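Local coordinates for protein phosphoribosylaminoimidazole-succinocarboxamide synthase (Saccharomyces cerevisiae, PDB 1OBG) that catalyses the ATP-dependent joining of L-aspartate to 4-carboxy-5-aminoimidazole ribotide, giving SAICAR in de novo purine biosynthesis, at residues A[112-117]-A[219-224]; A[188-193]-A[226-231]; A[255-260]-A[291-296]; A[54-59]-A[236-241]. All blocks are in the same frame, centred on the assembly; numbering follows the deposited sequence.

In the fold
From the N terminus, helix 52-66 is the first element used: contact 4 brings it onto the 236-241 turn and closes the longest loop of the four, within which contacts 1 and 2 are nested. These two cross along the chain. Contact 1 pairs the start of strand 112-121 with the end of strand 210-221, and contact 2 lays helix 184-208 on the next strand, 228-230. They touch, their centres 8 Å apart, beside the bound AMP. Contact 3 follows in series, closing a short loop between the 255-260 segment and helix 281-299. Contact 3 lies on the opposite side of the chain's centre from contacts 1 and 2; it touches contact 4, and both reach the magnesium ion.

Contact 1: residues A[112-117]-A[219-224]; sequences KLIPLE and FGIDEK. With AMP (adenosine monophosphate), chain B.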
# COMPACT_ATOMS: atom_id res chain seq x y z
N LYS A 112 -7.92 16.76 -3.09
CA LYS A 112 -8.24 16.40 -4.46
C LYS A 112 -7.15 15.48 -5.01
O LYS A 112 -5.97 15.83 -4.97
CB LYS A 112 -8.32 17.67 -5.30
CG LYS A 112 -9.10 17.48 -6.59
CD LYS A 112 -8.24 17.86 -7.78
CE LYS A 112 -8.40 19.34 -8.11
NZ LYS A 112 -8.81 19.59 -9.54
N LEU A 113 -7.55 14.34 -5.53
CA LEU A 113 -6.64 13.31 -6.02
C LEU A 113 -6.24 13.53 -7.48
O LEU A 113 -7.05 13.97 -8.30
CB LEU A 113 -7.28 11.94 -5.87
CG LEU A 113 -7.80 11.58 -4.47
CD1 LEU A 113 -8.34 10.14 -4.43
CD2 LEU A 113 -6.73 11.79 -3.41
N ILE A 114 -4.99 13.22 -7.80
CA ILE A 114 -4.59 13.14 -9.20
C ILE A 114 -5.11 11.78 -9.66
O ILE A 114 -4.87 10.74 -9.02
CB ILE A 114 -3.06 13.29 -9.39
CG1 ILE A 114 -2.61 14.70 -8.96
CG2 ILE A 114 -2.67 13.01 -10.85
CD1 ILE A 114 -1.09 14.85 -8.76
N PRO A 115 -5.89 11.79 -10.74
CA PRO A 115 -6.61 10.57 -11.15
C PRO A 115 -5.74 9.54 -11.91
O PRO A 115 -6.03 9.22 -13.06
CB PRO A 115 -7.74 11.14 -12.03
CG PRO A 115 -7.13 12.34 -12.68
CD PRO A 115 -6.20 12.95 -11.62
N LEU A 116 -4.69 9.05 -11.25
CA LEU A 116 -3.78 8.03 -11.79
C LEU A 116 -3.41 7.12 -10.65
O LEU A 116 -3.35 7.58 -9.50
CB LEU A 116 -2.47 8.68 -12.27
CG LEU A 116 -2.44 9.62 -13.48
CD1 LEU A 116 -1.03 10.19 -13.64
CD2 LEU A 116 -2.88 8.85 -14.73
N GLU A 117 -3.17 5.84 -10.93
CA GLU A 117 -2.48 5.00 -9.99
C GLU A 117 -1.02 5.14 -10.42
O GLU A 117 -0.64 4.80 -11.54
CB GLU A 117 -2.92 3.53 -10.04
CG GLU A 117 -4.39 3.25 -9.70
CD GLU A 117 -4.79 3.58 -8.26
OE1 GLU A 117 -4.01 4.20 -7.51
OE2 GLU A 117 -5.92 3.20 -7.87
N PHE A 219 -1.33 10.29 -5.30
CA PHE A 219 -1.00 11.67 -5.06
C PHE A 219 -2.24 12.53 -5.12
O PHE A 219 -3.14 12.34 -5.96
CB PHE A 219 -0.01 12.18 -6.10
CG PHE A 219 1.36 11.54 -6.03
CD1 PHE A 219 2.08 11.48 -4.85
CD2 PHE A 219 1.95 11.02 -7.17
CE1 PHE A 219 3.36 10.88 -4.79
CE2 PHE A 219 3.23 10.44 -7.11
CZ PHE A 219 3.92 10.37 -5.92
N GLY A 220 -2.26 13.50 -4.22
CA GLY A 220 -3.22 14.58 -4.27
C GLY A 220 -2.48 15.84 -4.68
O GLY A 220 -1.25 15.87 -4.79
N ILE A 221 -3.25 16.88 -4.90
CA ILE A 221 -2.72 18.15 -5.33
C ILE A 221 -3.40 19.25 -4.53
O ILE A 221 -4.63 19.27 -4.37
CB ILE A 221 -2.93 18.33 -6.87
CG1 ILE A 221 -2.32 19.65 -7.35
CG2 ILE A 221 -4.41 18.17 -7.26
CD1 ILE A 221 -1.86 19.62 -8.81
N ASP A 222 -2.58 20.15 -3.99
CA ASP A 222 -3.07 21.37 -3.37
C ASP A 222 -3.24 22.36 -4.52
O ASP A 222 -2.25 22.77 -5.13
CB ASP A 222 -2.05 21.87 -2.36
CG ASP A 222 -2.52 23.12 -1.60
OD1 ASP A 222 -3.30 23.93 -2.17
OD2 ASP A 222 -2.16 23.36 -0.43
N GLU A 223 -4.46 22.74 -4.83
CA GLU A 223 -4.64 23.58 -6.01
C GLU A 223 -4.28 25.05 -5.78
O GLU A 223 -4.04 25.79 -6.73
CB GLU A 223 -6.02 23.40 -6.64
CG GLU A 223 -5.92 22.98 -8.10
CD GLU A 223 -7.20 22.39 -8.66
OE1 GLU A 223 -7.10 21.63 -9.65
OE2 GLU A 223 -8.29 22.69 -8.14
N LYS A 224 -4.21 25.47 -4.52
CA LYS A 224 -3.70 26.80 -4.22
C LYS A 224 -2.21 26.86 -4.52
O LYS A 224 -1.78 27.66 -5.36
CB LYS A 224 -3.97 27.18 -2.75
CG LYS A 224 -5.45 27.27 -2.36
CD LYS A 224 -6.07 28.61 -2.77
CE LYS A 224 -7.58 28.57 -2.61
NZ LYS A 224 -8.00 28.99 -1.24
P AMP B . -9.00 2.45 0.03
O1P AMP B . -7.56 1.92 0.09
O2P AMP B . -9.76 2.19 1.28
O3P AMP B . -9.77 1.81 -1.23
O5' AMP B . -8.95 4.05 -0.14
C5' AMP B . -10.17 4.74 -0.07
C4' AMP B . -10.10 5.91 -1.02
O4' AMP B . -9.55 7.03 -0.35
C3' AMP B . -9.20 5.61 -2.22
O3' AMP B . -9.93 5.88 -3.40
C2' AMP B . -8.05 6.58 -2.08
O2' AMP B . -7.66 7.06 -3.34
C1' AMP B . -8.69 7.68 -1.23
N9 AMP B . -7.74 8.52 -0.47
C8 AMP B . -6.54 8.18 0.11
N7 AMP B . -6.03 9.30 0.70
C5 AMP B . -6.89 10.33 0.50
C6 AMP B . -6.88 11.68 0.88
N6 AMP B . -5.99 12.17 1.75
N1 AMP B . -7.94 12.48 0.49
C2 AMP B . -9.00 11.98 -0.23
N3 AMP B . -9.00 10.64 -0.59
C4 AMP B . -7.96 9.84 -0.23
O HOH W 1 -6.35 19.21 -2.28
O HOH W 2 -2.71 9.69 -7.74
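At the wall of the AMP pocket, to which Leu-113 belongs, the start of strand 112-121 pairs antiparallel with the end of strand 210-221, and Leu-113 and Gly-220 form a non-hydrogen-bonded pair with their CA atoms 4.0 Å apart. Two backbone bonds flank it. Ile-221 N gives to Lys-112 O at 2.9 Å, and Ile-114 N gives to Phe-219 O at 2.8 Å. A water bridges Lys-112 N and Ile-221 O, accepting from the first and donating to the second.

The Lys-112 side chain runs alongside that of Ile-221, with Lys-112 CD 3.9 Å from Ile-221 CG2. Its CG lies anti to the backbone N (chi1 -160°), and bends farther along the chain carry NZ to a salt bridge with Glu-223 OE1 at 2.7 Å. The ammonium meets this oxygen from above the carboxylate plane, 35° out of it, at the exposed end of the ladder. Ile-114, itself buried, crosses Phe-219 at a slant, its CD1 3.9 Å from Phe-219 CB, while its CG1 lies against Ile-221 CB. Leu-113 turns away from this packing to the nucleotide: its CD1 is 3.3 Å from AMP O2', and CD2 lies near N3 and C2 of the adenine. Pro-115 centres an inverse gamma turn, in which Leu-116 N bonds to Ile-114 O.

Helix 184-208 covers Ile-114 and Phe-219 through Val-190, helix 175-182 reaches Ile-114 through Val-182, and strand 228-230 continues the sheet beyond Gly-220 through the backbone of Ile-229.

Contact 2: residues A[188-193]-A[226-231]; sequences RRVAEL and NEIILV. With AMP (adenosine monophosphate), chain B.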
# COMPACT_ATOMS: atom_id res chain seq x y z
N ARG A 188 4.75 15.04 -15.78
CA ARG A 188 6.21 15.01 -15.65
C ARG A 188 6.65 15.18 -14.20
O ARG A 188 7.55 14.49 -13.73
CB ARG A 188 6.84 16.13 -16.49
CG ARG A 188 6.99 15.72 -17.95
CD ARG A 188 7.46 16.86 -18.87
NE ARG A 188 7.19 16.54 -20.27
CZ ARG A 188 7.34 17.40 -21.28
NH1 ARG A 188 7.76 18.65 -21.06
NH2 ARG A 188 7.08 17.01 -22.52
N ARG A 189 6.01 16.11 -13.50
CA ARG A 189 6.30 16.31 -12.09
C ARG A 189 5.94 15.07 -11.27
O ARG A 189 6.63 14.72 -10.33
CB ARG A 189 5.55 17.51 -11.53
CG ARG A 189 6.01 18.88 -12.08
CD ARG A 189 5.05 20.01 -11.64
NE ARG A 189 5.12 20.20 -10.19
CZ ARG A 189 4.11 20.55 -9.39
NH1 ARG A 189 2.88 20.77 -9.87
NH2 ARG A 189 4.34 20.68 -8.09
N VAL A 190 4.84 14.42 -11.65
CA VAL A 190 4.42 13.20 -10.97
C VAL A 190 5.44 12.10 -11.17
O VAL A 190 5.80 11.42 -10.21
CB VAL A 190 3.02 12.75 -11.43
CG1 VAL A 190 2.74 11.31 -11.02
CG2 VAL A 190 1.99 13.67 -10.82
N ALA A 191 5.90 11.92 -12.40
CA ALA A 191 6.85 10.87 -12.73
C ALA A 191 8.15 11.14 -11.96
O ALA A 191 8.70 10.23 -11.33
CB ALA A 191 7.11 10.83 -14.25
N GLU A 192 8.62 12.38 -12.00
CA GLU A 192 9.89 12.73 -11.33
C GLU A 192 9.77 12.38 -9.85
O GLU A 192 10.65 11.75 -9.26
CB GLU A 192 10.24 14.23 -11.49
CG GLU A 192 11.38 14.69 -10.56
CD GLU A 192 11.58 16.20 -10.55
OE1 GLU A 192 10.66 16.90 -10.07
OE2 GLU A 192 12.63 16.68 -11.00
N LEU A 193 8.66 12.78 -9.24
CA LEU A 193 8.52 12.63 -7.80
C LEU A 193 8.35 11.16 -7.41
O LEU A 193 8.97 10.68 -6.43
CB LEU A 193 7.37 13.49 -7.28
CG LEU A 193 6.93 13.26 -5.83
CD1 LEU A 193 8.01 13.65 -4.85
CD2 LEU A 193 5.65 14.06 -5.55
N ASN A 226 -0.17 24.50 -5.73
CA ASN A 226 0.26 23.54 -6.75
C ASN A 226 1.12 22.36 -6.27
O ASN A 226 1.66 21.63 -7.09
CB ASN A 226 0.94 24.24 -7.94
CG ASN A 226 0.46 23.70 -9.29
OD1 ASN A 226 1.16 23.80 -10.30
ND2 ASN A 226 -0.74 23.13 -9.30
N GLU A 227 1.24 22.17 -4.96
CA GLU A 227 2.11 21.14 -4.40
C GLU A 227 1.47 19.77 -4.53
O GLU A 227 0.27 19.60 -4.32
CB GLU A 227 2.35 21.40 -2.92
CG GLU A 227 3.34 22.50 -2.60
CD GLU A 227 3.45 22.74 -1.10
OE1 GLU A 227 4.46 22.30 -0.51
OE2 GLU A 227 2.52 23.35 -0.51
N ILE A 228 2.28 18.79 -4.87
CA ILE A 228 1.83 17.40 -4.88
C ILE A 228 1.90 16.82 -3.46
O ILE A 228 2.88 17.03 -2.75
CB ILE A 228 2.65 16.58 -5.89
CG1 ILE A 228 2.44 17.14 -7.31
CG2 ILE A 228 2.28 15.09 -5.81
CD1 ILE A 228 3.35 16.50 -8.40
N ILE A 229 0.86 16.10 -3.04
CA ILE A 229 0.78 15.54 -1.69
C ILE A 229 0.69 14.03 -1.76
O ILE A 229 -0.08 13.49 -2.55
CB ILE A 229 -0.50 16.05 -0.94
CG1 ILE A 229 -0.72 17.56 -1.08
CG2 ILE A 229 -0.51 15.58 0.55
CD1 ILE A 229 0.32 18.40 -0.43
N LEU A 230 1.45 13.37 -0.92
CA LEU A 230 1.38 11.93 -0.80
C LEU A 230 0.14 11.58 0.01
O LEU A 230 -0.05 12.05 1.14
CB LEU A 230 2.62 11.37 -0.12
CG LEU A 230 2.88 9.87 -0.15
CD1 LEU A 230 2.78 9.32 -1.57
CD2 LEU A 230 4.25 9.61 0.48
N VAL A 231 -0.73 10.77 -0.58
CA VAL A 231 -1.94 10.39 0.13
C VAL A 231 -2.01 8.86 0.28
O VAL A 231 -1.03 8.15 0.03
CB VAL A 231 -3.22 11.06 -0.48
CG1 VAL A 231 -3.04 12.60 -0.57
CG2 VAL A 231 -3.55 10.49 -1.89
P AMP B . -9.00 2.45 0.03
O1P AMP B . -7.56 1.92 0.09
O2P AMP B . -9.76 2.19 1.28
O3P AMP B . -9.77 1.81 -1.23
O5' AMP B . -8.95 4.05 -0.14
C5' AMP B . -10.17 4.74 -0.07
C4' AMP B . -10.10 5.91 -1.02
O4' AMP B . -9.55 7.03 -0.35
C3' AMP B . -9.20 5.61 -2.22
O3' AMP B . -9.93 5.88 -3.40
C2' AMP B . -8.05 6.58 -2.08
O2' AMP B . -7.66 7.06 -3.34
C1' AMP B . -8.69 7.68 -1.23
N9 AMP B . -7.74 8.52 -0.47
C8 AMP B . -6.54 8.18 0.11
N7 AMP B . -6.03 9.30 0.70
C5 AMP B . -6.89 10.33 0.50
C6 AMP B . -6.88 11.68 0.88
N6 AMP B . -5.99 12.17 1.75
N1 AMP B . -7.94 12.48 0.49
C2 AMP B . -9.00 11.98 -0.23
N3 AMP B . -9.00 10.64 -0.59
C4 AMP B . -7.96 9.84 -0.23
O HOH W 3 2.13 21.40 -12.27
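The guanidinium of Arg-189 meets Asn-226 end-on, NH1 and NH2 both giving hydrogen bonds to the one backbone oxygen, Asn-226 O, at 3.2 and 3.0 Å respectively. That oxygen lies in the guanidinium plane; NH1 approaches in the carbonyl plane, whereas NH2 is tilted 32° from it. The side-chain amide of Asn-226 lies at a slant to the guanidinium, and a water joins its OD1 to Arg-189 NH1. Ile-228 covers one guanidinium face, with CD1 4.2 Å above the plane and over its centre. A lysine in place of Arg-189 would probably lose the double grip on Asn-226 O and the flat surface that lies against Ile-228.

Helix 184-208 thus packs on strand 228-230 of the mixed sheet, their local axes 10.6 Å apart and inclined at 39°, with Ile-228 as the strand's main contribution. With CG1 anti to the carbonyl carbon (chi1 -62°), its CD1 reaches Val-190 CG2 at 4.0 Å, and the two side chains cross at about a right angle. Leu-193 instead slides past Ile-228 in the opposite direction, bringing Leu-193 CD2 within 3.5 Å of Ile-228 CG2. Farther along the chain, Val-231 lies against the adenine of AMP, its CB 3.5 Å from AMP N7.

Contact 3: residues A[255-260]-A[291-296]; sequences DSYDKQ and YIEAYE. With MG (magnesium ion), chain E.
Asp-258 and Tyr-291 converge on a magnesium ion, Asp-258 OD1 binding it at 2.6 Å and Tyr-291 OH at 2.5 Å, both long for magnesium. The two oxygens lie 3.0 Å apart as fellow ligands of the ion. The metal sits at the edge of the Tyr-291 ring, in its plane, while the carboxylate of Asp-258 is turned 75° from that ring. Asp-238, from the turn ahead of strand 240-244, supplies the third protein ligand.

Around this shell, Asp-258 CB packs against the phenol end of Tyr-291, 3.8 Å from its CZ. The chi1 of 50° sets Asp-258 CG between the backbone N and the carbonyl carbon, swinging OD1 onto the ion. Lys-259 runs out extended beside the site and gives its NZ to Ser-39 O, with its CE 3.9 Å from Tyr-291 OH. Ser-256 OG accepts from Lys-259 N in an ST motif, a bond consistent with a fixed bend of the loop just before helix 260-268.

Farther out, Tyr-257 reaches across to helix 281-299. Its CE1 touches Ala-294 CB at 3.7 Å, and its OH lies against Glu-293 CG. A water in the plane of the Tyr-257 ring bonds to its OH and donates to Glu-293 OE1, bridging loop and helix.

The ion would probably offset the negative charge of the two carboxylates, and the long bonds suggest that Asp-258 and Tyr-291 are held more loosely than Asp-238.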
# COMPACT_ATOMS: atom_id res chain seq x y z
N ASP A 255 8.71 -15.79 -4.29
CA ASP A 255 7.63 -15.91 -3.32
C ASP A 255 7.15 -14.54 -2.81
O ASP A 255 7.94 -13.62 -2.66
CB ASP A 255 8.09 -16.73 -2.12
CG ASP A 255 8.21 -18.22 -2.46
OD1 ASP A 255 8.85 -18.95 -1.68
OD2 ASP A 255 7.70 -18.71 -3.48
N SER A 256 5.86 -14.45 -2.56
CA SER A 256 5.29 -13.32 -1.86
C SER A 256 5.84 -13.33 -0.44
O SER A 256 5.80 -14.35 0.24
CB SER A 256 3.76 -13.41 -1.81
OG SER A 256 3.26 -12.29 -1.10
N TYR A 257 6.36 -12.19 0.01
CA TYR A 257 6.93 -12.07 1.33
C TYR A 257 5.89 -12.40 2.40
O TYR A 257 6.16 -13.17 3.32
CB TYR A 257 7.41 -10.63 1.56
CG TYR A 257 8.22 -10.47 2.80
CD1 TYR A 257 7.62 -10.17 4.02
CD2 TYR A 257 9.61 -10.60 2.76
CE1 TYR A 257 8.38 -10.02 5.17
CE2 TYR A 257 10.37 -10.45 3.90
CZ TYR A 257 9.74 -10.16 5.09
OH TYR A 257 10.49 -10.00 6.23
N ASP A 258 4.73 -11.80 2.28
CA ASP A 258 3.70 -11.93 3.29
C ASP A 258 2.66 -13.01 3.04
O ASP A 258 2.20 -13.63 3.98
CB ASP A 258 3.00 -10.58 3.54
CG ASP A 258 2.53 -9.90 2.28
OD1 ASP A 258 1.45 -9.28 2.36
OD2 ASP A 258 3.14 -9.91 1.17
N LYS A 259 2.31 -13.24 1.78
CA LYS A 259 1.13 -14.04 1.47
C LYS A 259 1.42 -15.41 0.86
O LYS A 259 0.49 -16.08 0.43
CB LYS A 259 0.19 -13.26 0.55
CG LYS A 259 -0.47 -12.09 1.27
CD LYS A 259 -1.57 -11.49 0.44
CE LYS A 259 -2.03 -10.22 1.06
NZ LYS A 259 -3.09 -9.66 0.19
N GLN A 260 2.68 -15.83 0.82
CA GLN A 260 2.98 -17.10 0.18
C GLN A 260 2.33 -18.31 0.86
O GLN A 260 1.87 -19.22 0.17
CB GLN A 260 4.48 -17.35 0.05
CG GLN A 260 4.84 -18.28 -1.11
CD GLN A 260 4.17 -17.95 -2.44
OE1 GLN A 260 3.55 -18.82 -3.05
NE2 GLN A 260 4.28 -16.70 -2.90
N TYR A 291 4.38 -10.36 8.79
CA TYR A 291 4.08 -8.94 8.93
C TYR A 291 4.93 -8.34 10.04
O TYR A 291 5.42 -7.22 9.93
CB TYR A 291 2.58 -8.70 9.23
CG TYR A 291 1.75 -8.85 7.98
CD1 TYR A 291 1.92 -8.00 6.90
CD2 TYR A 291 0.82 -9.88 7.88
CE1 TYR A 291 1.16 -8.15 5.74
CE2 TYR A 291 0.06 -10.04 6.73
CZ TYR A 291 0.22 -9.19 5.68
OH TYR A 291 -0.55 -9.38 4.56
N ILE A 292 5.10 -9.10 11.11
CA ILE A 292 5.96 -8.67 12.19
C ILE A 292 7.41 -8.56 11.72
O ILE A 292 8.10 -7.58 12.04
CB ILE A 292 5.88 -9.63 13.41
CG1 ILE A 292 4.52 -9.49 14.10
CG2 ILE A 292 7.06 -9.32 14.39
CD1 ILE A 292 4.15 -10.68 15.02
N GLU A 293 7.86 -9.56 10.98
CA GLU A 293 9.23 -9.54 10.45
C GLU A 293 9.46 -8.36 9.49
O GLU A 293 10.50 -7.71 9.53
CB GLU A 293 9.55 -10.89 9.79
CG GLU A 293 10.96 -11.03 9.28
CD GLU A 293 11.20 -12.36 8.55
OE1 GLU A 293 12.20 -12.46 7.80
OE2 GLU A 293 10.39 -13.30 8.73
N ALA A 294 8.49 -8.08 8.62
CA ALA A 294 8.60 -6.91 7.72
C ALA A 294 8.76 -5.63 8.54
O ALA A 294 9.60 -4.77 8.26
CB ALA A 294 7.36 -6.81 6.80
N TYR A 295 7.92 -5.52 9.57
CA TYR A 295 7.93 -4.36 10.44
C TYR A 295 9.27 -4.15 11.15
O TYR A 295 9.83 -3.06 11.11
CB TYR A 295 6.81 -4.49 11.47
CG TYR A 295 6.90 -3.43 12.50
CD1 TYR A 295 7.49 -3.68 13.74
CD2 TYR A 295 6.41 -2.15 12.24
CE1 TYR A 295 7.58 -2.67 14.69
CE2 TYR A 295 6.51 -1.16 13.18
CZ TYR A 295 7.08 -1.43 14.40
OH TYR A 295 7.17 -0.42 15.34
N GLU A 296 9.76 -5.19 11.80
CA GLU A 296 11.01 -5.15 12.56
C GLU A 296 12.20 -4.90 11.63
O GLU A 296 13.10 -4.10 11.93
CB GLU A 296 11.21 -6.47 13.31
CG GLU A 296 10.19 -6.69 14.44
CD GLU A 296 10.42 -7.98 15.23
OE1 GLU A 296 10.00 -8.06 16.40
OE2 GLU A 296 11.03 -8.92 14.68
MG MG E . -0.43 -7.60 2.84
O HOH W 4 12.94 -10.11 6.17

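Contact 4: residues A[54-59]-A[236-241]; sequences ILLTKL and TPDSSR. With MG (magnesium ion), chain E; SO4 (sulfate ion), chain C.
The magnesium site is built partly on the turn before strand 240-244, where Asp-238 OD2 binds the ion at 2.0 Å; Tyr-291 and Asp-258 complete its protein ligands. Helix 52-66 covers this turn with two leucines. Leu-56 meets Asp-238 at about a right angle, its CD2 3.2 Å from Asp-238 OD1. Thus one carboxylate oxygen binds magnesium while the other, OD1, forms a salt bridge with Lys-52. Leu-56 also crosses Thr-236 squarely, its CG 4.1 Å from Thr-236 CB. One helical turn on, the end of Leu-59 comes up against the Pro-237 ring, Leu-59 CD2 lying 4.1 Å from Pro-237 CD.

At the far end, Arg-241 holds a sulfate ion, probably picked up from the crystallisation medium, with NH2 2.6 Å from sulfate O2 and NH1 3.1 Å from sulfate O4. Arg-241 NH2 also forms a salt bridge with Asp-214. A leucine in place of Arg-241 would probably cost the sulfate these bonds and leave Asp-214 without this partner.

A backbone bond from Ser-239 N to Thr-236 O, 2.9 Å long, closes a type I beta turn with proline at its second position and Asp-238 at its third; carboxylate oxygens such as Asp-238 OD2 are common magnesium ligands.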
# COMPACT_ATOMS: atom_id res chain seq x y z
N ILE A 54 -2.33 -2.78 12.91
CA ILE A 54 -1.40 -2.00 13.70
C ILE A 54 -0.01 -1.99 13.04
O ILE A 54 0.59 -0.92 12.85
CB ILE A 54 -1.30 -2.53 15.14
CG1 ILE A 54 -2.66 -2.37 15.86
CG2 ILE A 54 -0.15 -1.82 15.87
CD1 ILE A 54 -2.74 -3.08 17.20
N LEU A 55 0.49 -3.18 12.69
CA LEU A 55 1.78 -3.30 12.01
C LEU A 55 1.86 -2.47 10.72
O LEU A 55 2.83 -1.75 10.52
CB LEU A 55 2.12 -4.78 11.72
CG LEU A 55 2.38 -5.57 13.01
CD1 LEU A 55 2.11 -7.07 12.81
CD2 LEU A 55 3.81 -5.39 13.52
N LEU A 56 0.86 -2.55 9.86
CA LEU A 56 0.86 -1.78 8.59
C LEU A 56 0.71 -0.26 8.81
O LEU A 56 1.23 0.54 8.04
CB LEU A 56 -0.23 -2.26 7.63
CG LEU A 56 0.20 -3.39 6.66
CD1 LEU A 56 1.08 -4.41 7.35
CD2 LEU A 56 -0.97 -4.06 5.98
N THR A 57 -0.00 0.12 9.87
CA THR A 57 -0.18 1.53 10.16
C THR A 57 1.15 2.08 10.67
O THR A 57 1.57 3.15 10.27
CB THR A 57 -1.27 1.76 11.21
OG1 THR A 57 -2.55 1.44 10.65
CG2 THR A 57 -1.38 3.26 11.58
N LYS A 58 1.80 1.33 11.55
CA LYS A 58 3.11 1.74 12.08
C LYS A 58 4.15 1.77 10.98
O LYS A 58 5.00 2.66 10.94
CB LYS A 58 3.52 0.81 13.21
CG LYS A 58 2.74 1.10 14.51
CD LYS A 58 3.22 0.19 15.62
CE LYS A 58 2.86 0.72 17.00
NZ LYS A 58 3.39 2.11 17.25
N LEU A 59 4.07 0.80 10.08
CA LEU A 59 4.97 0.80 8.93
C LEU A 59 4.74 2.03 8.04
O LEU A 59 5.70 2.67 7.62
CB LEU A 59 4.84 -0.49 8.12
CG LEU A 59 5.90 -0.75 7.06
CD1 LEU A 59 7.33 -0.63 7.68
CD2 LEU A 59 5.67 -2.14 6.51
N THR A 236 3.54 -0.35 1.99
CA THR A 236 3.26 -1.52 2.80
C THR A 236 3.14 -2.73 1.85
O THR A 236 2.99 -2.55 0.64
CB THR A 236 1.93 -1.39 3.53
OG1 THR A 236 0.89 -1.37 2.56
CG2 THR A 236 1.82 -0.07 4.25
N PRO A 237 3.18 -3.94 2.39
CA PRO A 237 3.02 -5.15 1.58
C PRO A 237 1.67 -5.25 0.86
O PRO A 237 1.56 -6.02 -0.07
CB PRO A 237 3.20 -6.30 2.57
CG PRO A 237 3.72 -5.69 3.85
CD PRO A 237 3.39 -4.25 3.82
N ASP A 238 0.66 -4.50 1.29
CA ASP A 238 -0.61 -4.48 0.59
C ASP A 238 -0.55 -3.57 -0.65
O ASP A 238 -1.33 -3.74 -1.57
CB ASP A 238 -1.75 -4.02 1.51
CG ASP A 238 -2.19 -5.09 2.51
OD1 ASP A 238 -2.89 -4.73 3.48
OD2 ASP A 238 -1.89 -6.31 2.40
N SER A 239 0.36 -2.60 -0.67
CA SER A 239 0.40 -1.64 -1.78
C SER A 239 1.63 -1.82 -2.67
O SER A 239 1.80 -1.11 -3.65
CB SER A 239 0.36 -0.20 -1.25
OG SER A 239 1.64 0.22 -0.77
N SER A 240 2.48 -2.77 -2.30
CA SER A 240 3.78 -2.99 -2.92
C SER A 240 4.02 -4.48 -3.01
O SER A 240 3.41 -5.25 -2.28
CB SER A 240 4.89 -2.38 -2.05
OG SER A 240 4.50 -1.11 -1.58
N ARG A 241 4.93 -4.88 -3.88
CA ARG A 241 5.35 -6.28 -3.96
C ARG A 241 6.63 -6.38 -3.16
O ARG A 241 7.63 -5.80 -3.56
CB ARG A 241 5.65 -6.60 -5.42
CG ARG A 241 5.71 -8.07 -5.80
CD ARG A 241 5.66 -8.23 -7.33
NE ARG A 241 4.34 -8.66 -7.85
CZ ARG A 241 3.61 -7.99 -8.73
NH1 ARG A 241 2.44 -8.47 -9.14
NH2 ARG A 241 4.02 -6.83 -9.22
MG MG E . -0.43 -7.60 2.84
S SO4 C . 1.07 -6.07 -11.43
O1 SO4 C . 0.78 -7.13 -12.39
O2 SO4 C . 2.51 -6.07 -11.22
O3 SO4 C . 0.58 -4.81 -11.96
O4 SO4 C . 0.44 -6.38 -10.17